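PDB 2D5W: peptide ABC transporter, peptide-binding protein from Thermus thermophilus, which binds oligopeptides, here held as a complex with a pentapeptide, and probably delivers them to an ABC transporter for uptake. Local coordinates for residues Q253-L258 with F277-S282; V416-T421 with Y548-P553. All blocks are in the same frame, centred on the assembly; numbering follows the deposited sequence.

Contact 1: residues Q253-L258 with F277-S282; sequences QNTNSL and FDQGRS
Gln-279 reaches from the short helix 277-280 to the first turn of helix 255-264, laying its carboxamide against Thr-255. The two side chains cross at about a right angle. OE1 of Gln-279 comes within 3.5 Å of the Thr-255 CB, while NE2 of the same amide lies 3.0 Å from the Thr-255 carbonyl oxygen. Gln-279 holds CG beside its own backbone N (chi1 -61°) and continues fully extended through CD (chi2 -179°), which carries the amide far enough to span the gap between the helices.

Both ends of that amide have partners. OE1 turns back to accept from the backbone N of Thr-276, just before its own helix, and NE2 donates to a water at 3.0 Å. The same water accepts from ND2 of Asn-256, also at 3.0 Å, and so bridges the segments. Thr-255 directs its polar end to another element: with OG1 set between its backbone N and carbonyl carbon (chi1 56°), it accepts from the N of Val-416.

Each segment has its own turn chemistry. Asn-254 is the N-cap of helix 255-264, its OD1 accepting from Ser-257 N at 3.0 Å and, weakly, from Asn-256 N. On the other side, the Gln-279 carbonyl oxygen takes two donors, OG1 and N of Ser-282. Replacing Gln-279 by an alanine would probably cost the water its NE2 donor, leaving Asn-256 ND2 without its link to helix 277-280, and deprive Thr-276 N of this acceptor.

Polarity without charge thus joins the two helices: the amide oxygen takes the N-H of Thr-276, which should limit its rotation, the nitrogen lies beside the Thr-255 carbonyl, and a shared water ties it to the more exposed Asn-256.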
loop_
_atom_site.group_PDB
_atom_site.type_symbol
_atom_site.label_atom_id
_atom_site.label_comp_id
_atom_site.label_asym_id
_atom_site.label_seq_id
_atom_site.Cartn_x
_atom_site.Cartn_y
_atom_site.Cartn_z
ATOM N N GLN A 253 5.356 18.096 -3.020
ATOM C CA GLN A 253 3.948 17.763 -2.807
ATOM C C GLN A 253 2.970 18.102 -3.921
ATOM O O GLN A 253 2.050 17.326 -4.200
ATOM C CB GLN A 253 3.458 18.401 -1.507
ATOM C CG GLN A 253 2.123 17.851 -1.026
ATOM C CD GLN A 253 1.574 18.603 0.167
ATOM O OE1 GLN A 253 2.325 19.128 0.989
ATOM N NE2 GLN A 253 0.253 18.644 0.279
ATOM N N ASN A 254 3.133 19.266 -4.534
ATOM C CA ASN A 254 2.238 19.641 -5.616
ATOM C C ASN A 254 2.729 18.913 -6.860
ATOM O O ASN A 254 3.862 19.116 -7.300
ATOM C CB ASN A 254 2.252 21.153 -5.827
ATOM C CG ASN A 254 1.328 21.582 -6.943
ATOM O OD1 ASN A 254 1.606 21.346 -8.117
ATOM N ND2 ASN A 254 0.206 22.196 -6.582
ATOM N N THR A 255 1.882 18.063 -7.430
ATOM C CA THR A 255 2.300 17.286 -8.588
ATOM C C THR A 255 2.654 18.114 -9.818
ATOM O O THR A 255 3.471 17.680 -10.629
ATOM C CB THR A 255 1.260 16.207 -8.962
ATOM O OG1 THR A 255 -0.017 16.817 -9.170
ATOM C CG2 THR A 255 1.156 15.164 -7.853
ATOM N N ASN A 256 2.061 19.297 -9.973
ATOM C CA ASN A 256 2.420 20.136 -11.113
ATOM C C ASN A 256 3.827 20.683 -10.880
ATOM O O ASN A 256 4.632 20.760 -11.810
ATOM C CB ASN A 256 1.425 21.289 -11.299
ATOM C CG ASN A 256 1.853 22.248 -12.395
ATOM O OD1 ASN A 256 2.406 23.312 -12.126
ATOM N ND2 ASN A 256 1.619 21.859 -13.640
ATOM N N SER A 257 4.131 21.063 -9.644
ATOM C CA SER A 257 5.464 21.560 -9.335
ATOM C C SER A 257 6.477 20.429 -9.535
ATOM O O SER A 257 7.599 20.666 -9.982
ATOM C CB SER A 257 5.518 22.086 -7.901
ATOM O OG SER A 257 4.660 23.207 -7.758
ATOM N N LEU A 258 6.088 19.197 -9.213
ATOM C CA LEU A 258 6.993 18.069 -9.407
ATOM C C LEU A 258 7.209 17.877 -10.907
ATOM O O LEU A 258 8.326 17.629 -11.351
ATOM C CB LEU A 258 6.423 16.792 -8.782
ATOM C CG LEU A 258 7.255 15.519 -8.990
ATOM C CD1 LEU A 258 8.669 15.696 -8.456
ATOM C CD2 LEU A 258 6.565 14.361 -8.293
ATOM N N PHE A 277 -1.063 9.956 -14.366
ATOM C CA PHE A 277 -1.150 9.525 -15.761
ATOM C C PHE A 277 -1.214 10.657 -16.784
ATOM O O PHE A 277 -0.473 10.660 -17.773
ATOM C CB PHE A 277 -2.366 8.612 -15.918
ATOM C CG PHE A 277 -2.396 7.839 -17.206
ATOM C CD1 PHE A 277 -1.774 6.597 -17.304
ATOM C CD2 PHE A 277 -3.065 8.340 -18.315
ATOM C CE1 PHE A 277 -1.825 5.865 -18.491
ATOM C CE2 PHE A 277 -3.121 7.615 -19.505
ATOM C CZ PHE A 277 -2.500 6.376 -19.591
ATOM N N ASP A 278 -2.108 11.609 -16.547
ATOM C CA ASP A 278 -2.283 12.750 -17.436
ATOM C C ASP A 278 -1.002 13.568 -17.573
ATOM O O ASP A 278 -0.684 14.072 -18.651
ATOM C CB ASP A 278 -3.417 13.643 -16.922
ATOM C CG ASP A 278 -3.224 14.063 -15.472
ATOM O OD1 ASP A 278 -3.213 15.283 -15.200
ATOM O OD2 ASP A 278 -3.088 13.175 -14.604
ATOM N N GLN A 279 -0.255 13.701 -16.485
ATOM C CA GLN A 279 0.978 14.474 -16.534
ATOM C C GLN A 279 2.040 13.771 -17.370
ATOM O O GLN A 279 2.810 14.417 -18.084
ATOM C CB GLN A 279 1.503 14.719 -15.122
ATOM C CG GLN A 279 0.544 15.501 -14.248
ATOM C CD GLN A 279 1.099 15.739 -12.865
ATOM O OE1 GLN A 279 1.430 14.796 -12.145
ATOM N NE2 GLN A 279 1.214 17.004 -12.486
ATOM N N GLY A 280 2.064 12.445 -17.291
ATOM C CA GLY A 280 3.037 11.673 -18.042
ATOM C C GLY A 280 2.884 11.817 -19.542
ATOM O O GLY A 280 3.839 11.598 -20.289
ATOM N N ARG A 281 1.688 12.177 -19.997
ATOM C CA ARG A 281 1.460 12.344 -21.426
ATOM C C ARG A 281 1.187 13.797 -21.810
ATOM O O ARG A 281 0.740 14.077 -22.922
ATOM C CB ARG A 281 0.313 11.434 -21.891
ATOM C CG ARG A 281 -1.020 11.645 -21.193
ATOM C CD ARG A 281 -1.869 10.368 -21.247
ATOM N NE ARG A 281 -2.227 9.962 -22.605
ATOM C CZ ARG A 281 -3.257 10.452 -23.291
ATOM N NH1 ARG A 281 -3.502 10.024 -24.524
ATOM N NH2 ARG A 281 -4.054 11.357 -22.739
ATOM N N SER A 282 1.470 14.721 -20.894
ATOM C CA SER A 282 1.258 16.140 -21.165
ATOM C C SER A 282 2.317 16.624 -22.153
ATOM O O SER A 282 3.462 16.175 -22.122
ATOM C CB SER A 282 1.336 16.957 -19.867
ATOM O OG SER A 282 2.649 16.985 -19.333
HETATM O O HOH W 1 0.324 19.263 -14.203
#

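Contact 2: residues V416-T421 with Y548-P553; sequences VVRERT and YFRANP
Arg-418 and Arg-550 bring their guanidinium groups together where long side chains of helix 416-431 and strand 544-557 meet, within the type II periplasmic-binding-protein fold expected for this family. Their NH2 atoms stand 3.3 Å apart, and the guanidinium planes are turned 81° to each other, Arg-418 NH2 arriving at the in-plane edge of the Arg-550 group. Arg-418 gets there on a chain extended from CG to NE, whereas that of Arg-550 bends at chi3 (56°).

Salt bridges probably offset the like charges. Glu-304, on the neighbouring strand 293-308, receives Arg-418 NE at OE1 and Arg-550 NH2 at OE2, so a single carboxylate serves both. Arg-418 NH2 makes a further salt bridge to the backbone of the bound peptide; Glu-304 is thus likely to act as a second-shell residue orienting Arg-418, with Arg-550 on its other oxygen.

Van der Waals contact is slight: Val-417 CG1 comes no nearer than 4.5 Å to Tyr-548 OH, and the valine packs on Phe-344 and Phe-345 of helix 337-345.

Water-mediated bonding closes the remaining distance. One water lies in the plane of the Tyr-548 ring, 2.7 Å from its OH, and donates to Thr-421 OG1. That OG1 in turn donates to the Val-417 carbonyl oxygen at 2.7 Å, which Thr-421 N approaches from the opposite face of the carbonyl plane.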
loop_
_atom_site.group_PDB
_atom_site.type_symbol
_atom_site.label_atom_id
_atom_site.label_comp_id
_atom_site.label_asym_id
_atom_site.label_seq_id
_atom_site.Cartn_x
_atom_site.Cartn_y
_atom_site.Cartn_z
ATOM N N VAL A 416 -2.825 17.294 -8.009
ATOM C CA VAL A 416 -3.696 18.060 -8.879
ATOM C C VAL A 416 -4.822 17.310 -9.572
ATOM O O VAL A 416 -5.946 17.813 -9.616
ATOM C CB VAL A 416 -2.861 18.852 -9.911
ATOM C CG1 VAL A 416 -3.777 19.667 -10.818
ATOM C CG2 VAL A 416 -1.897 19.780 -9.177
ATOM N N VAL A 417 -4.565 16.114 -10.085
ATOM C CA VAL A 417 -5.645 15.409 -10.759
ATOM C C VAL A 417 -6.771 15.070 -9.775
ATOM O O VAL A 417 -7.946 15.068 -10.148
ATOM C CB VAL A 417 -5.138 14.138 -11.501
ATOM C CG1 VAL A 417 -4.909 12.994 -10.531
ATOM C CG2 VAL A 417 -6.133 13.753 -12.592
ATOM N N ARG A 418 -6.427 14.802 -8.517
ATOM C CA ARG A 418 -7.444 14.514 -7.511
ATOM C C ARG A 418 -8.197 15.785 -7.119
ATOM O O ARG A 418 -9.402 15.744 -6.862
ATOM C CB ARG A 418 -6.806 13.872 -6.279
ATOM C CG ARG A 418 -6.491 12.408 -6.483
ATOM C CD ARG A 418 -5.685 11.843 -5.342
ATOM N NE ARG A 418 -5.510 10.405 -5.491
ATOM C CZ ARG A 418 -4.649 9.680 -4.787
ATOM N NH1 ARG A 418 -3.873 10.260 -3.878
ATOM N NH2 ARG A 418 -4.565 8.375 -4.999
ATOM N N GLU A 419 -7.494 16.912 -7.059
ATOM C CA GLU A 419 -8.144 18.170 -6.723
ATOM C C GLU A 419 -9.126 18.512 -7.847
ATOM O O GLU A 419 -10.225 19.008 -7.593
ATOM C CB GLU A 419 -7.081 19.260 -6.514
ATOM C CG GLU A 419 -6.212 18.957 -5.284
ATOM C CD GLU A 419 -5.017 19.876 -5.105
ATOM O OE1 GLU A 419 -4.379 20.243 -6.112
ATOM O OE2 GLU A 419 -4.697 20.208 -3.940
ATOM N N ARG A 420 -8.740 18.219 -9.086
ATOM C CA ARG A 420 -9.606 18.456 -10.236
ATOM C C ARG A 420 -10.797 17.494 -10.188
ATOM O O ARG A 420 -11.928 17.861 -10.521
ATOM C CB ARG A 420 -8.823 18.253 -11.537
ATOM C CG ARG A 420 -7.827 19.374 -11.849
ATOM C CD ARG A 420 -6.848 18.955 -12.941
ATOM N NE ARG A 420 -7.548 18.473 -14.127
ATOM C CZ ARG A 420 -7.064 17.566 -14.970
ATOM N NH1 ARG A 420 -7.781 17.189 -16.019
ATOM N NH2 ARG A 420 -5.870 17.028 -14.762
ATOM N N THR A 421 -10.539 16.259 -9.767
ATOM C CA THR A 421 -11.589 15.249 -9.662
ATOM C C THR A 421 -12.666 15.684 -8.670
ATOM O O THR A 421 -13.862 15.571 -8.950
ATOM C CB THR A 421 -10.998 13.894 -9.220
ATOM O OG1 THR A 421 -10.121 13.411 -10.244
ATOM C CG2 THR A 421 -12.099 12.867 -8.986
ATOM N N TYR A 548 -11.288 4.224 -10.876
ATOM C CA TYR A 548 -10.579 3.733 -12.053
ATOM C C TYR A 548 -9.297 2.993 -11.695
ATOM O O TYR A 548 -8.771 3.138 -10.591
ATOM C CB TYR A 548 -10.266 4.885 -13.028
ATOM C CG TYR A 548 -9.558 6.087 -12.430
ATOM C CD1 TYR A 548 -10.277 7.168 -11.914
ATOM C CD2 TYR A 548 -8.166 6.153 -12.403
ATOM C CE1 TYR A 548 -9.619 8.287 -11.389
ATOM C CE2 TYR A 548 -7.504 7.261 -11.880
ATOM C CZ TYR A 548 -8.231 8.321 -11.378
ATOM O OH TYR A 548 -7.559 9.412 -10.870
ATOM N N PHE A 549 -8.811 2.181 -12.632
ATOM C CA PHE A 549 -7.574 1.426 -12.441
ATOM C C PHE A 549 -6.452 2.235 -13.081
ATOM O O PHE A 549 -6.579 2.711 -14.208
ATOM C CB PHE A 549 -7.671 0.045 -13.093
ATOM C CG PHE A 549 -8.702 -0.853 -12.464
ATOM C CD1 PHE A 549 -8.601 -1.220 -11.127
ATOM C CD2 PHE A 549 -9.762 -1.345 -13.216
ATOM C CE1 PHE A 549 -9.547 -2.068 -10.548
ATOM C CE2 PHE A 549 -10.709 -2.192 -12.646
ATOM C CZ PHE A 549 -10.600 -2.554 -11.313
ATOM N N ARG A 550 -5.349 2.372 -12.358
ATOM C CA ARG A 550 -4.221 3.175 -12.812
ATOM C C ARG A 550 -2.999 2.443 -13.328
ATOM O O ARG A 550 -2.789 1.263 -13.055
ATOM C CB ARG A 550 -3.774 4.089 -11.668
ATOM C CG ARG A 550 -4.809 5.119 -11.277
ATOM C CD ARG A 550 -4.483 5.802 -9.961
ATOM N NE ARG A 550 -3.161 6.422 -9.957
ATOM C CZ ARG A 550 -2.700 7.156 -8.953
ATOM N NH1 ARG A 550 -1.486 7.690 -9.018
ATOM N NH2 ARG A 550 -3.457 7.359 -7.881
ATOM N N ALA A 551 -2.203 3.185 -14.090
ATOM C CA ALA A 551 -0.928 2.724 -14.625
ATOM C C ALA A 551 0.027 3.827 -14.176
ATOM O O ALA A 551 -0.302 5.014 -14.274
ATOM C CB ALA A 551 -0.966 2.641 -16.144
ATOM N N ASN A 552 1.193 3.447 -13.663
ATOM C CA ASN A 552 2.165 4.429 -13.194
ATOM C C ASN A 552 3.078 4.931 -14.299
ATOM O O ASN A 552 3.650 4.141 -15.050
ATOM C CB ASN A 552 3.072 3.848 -12.101
ATOM C CG ASN A 552 2.344 3.573 -10.799
ATOM O OD1 ASN A 552 1.446 4.312 -10.404
ATOM N ND2 ASN A 552 2.756 2.516 -10.108
ATOM N N PRO A 553 3.215 6.257 -14.423
ATOM C CA PRO A 553 4.101 6.783 -15.460
ATOM C C PRO A 553 5.491 6.923 -14.837
ATOM O O PRO A 553 5.622 7.332 -13.680
ATOM C CB PRO A 553 3.480 8.134 -15.791
ATOM C CG PRO A 553 2.950 8.581 -14.465
ATOM C CD PRO A 553 2.350 7.319 -13.873
HETATM O O HOH W 2 -9.053 11.063 -9.431
#

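Both contacts are largely buried, their centres about 10 Å apart, but contact 1 lies farther from the chain's centre and has an exposed edge at Asn-256, while contact 2 sits deeper and reaches the bound peptide. The start of helix 416-431 joins them: Asp-278 packs on Val-417, and its OD1 forms a weak ion pair with Arg-420 NH2. Phe-277 also packs against the Ala-551 carbonyl oxygen of strand 544-557. Amides and a water set the chemistry of the more peripheral contact, charged groups that of the one nearer the peptide; in each, one water joins a further pair of side chains.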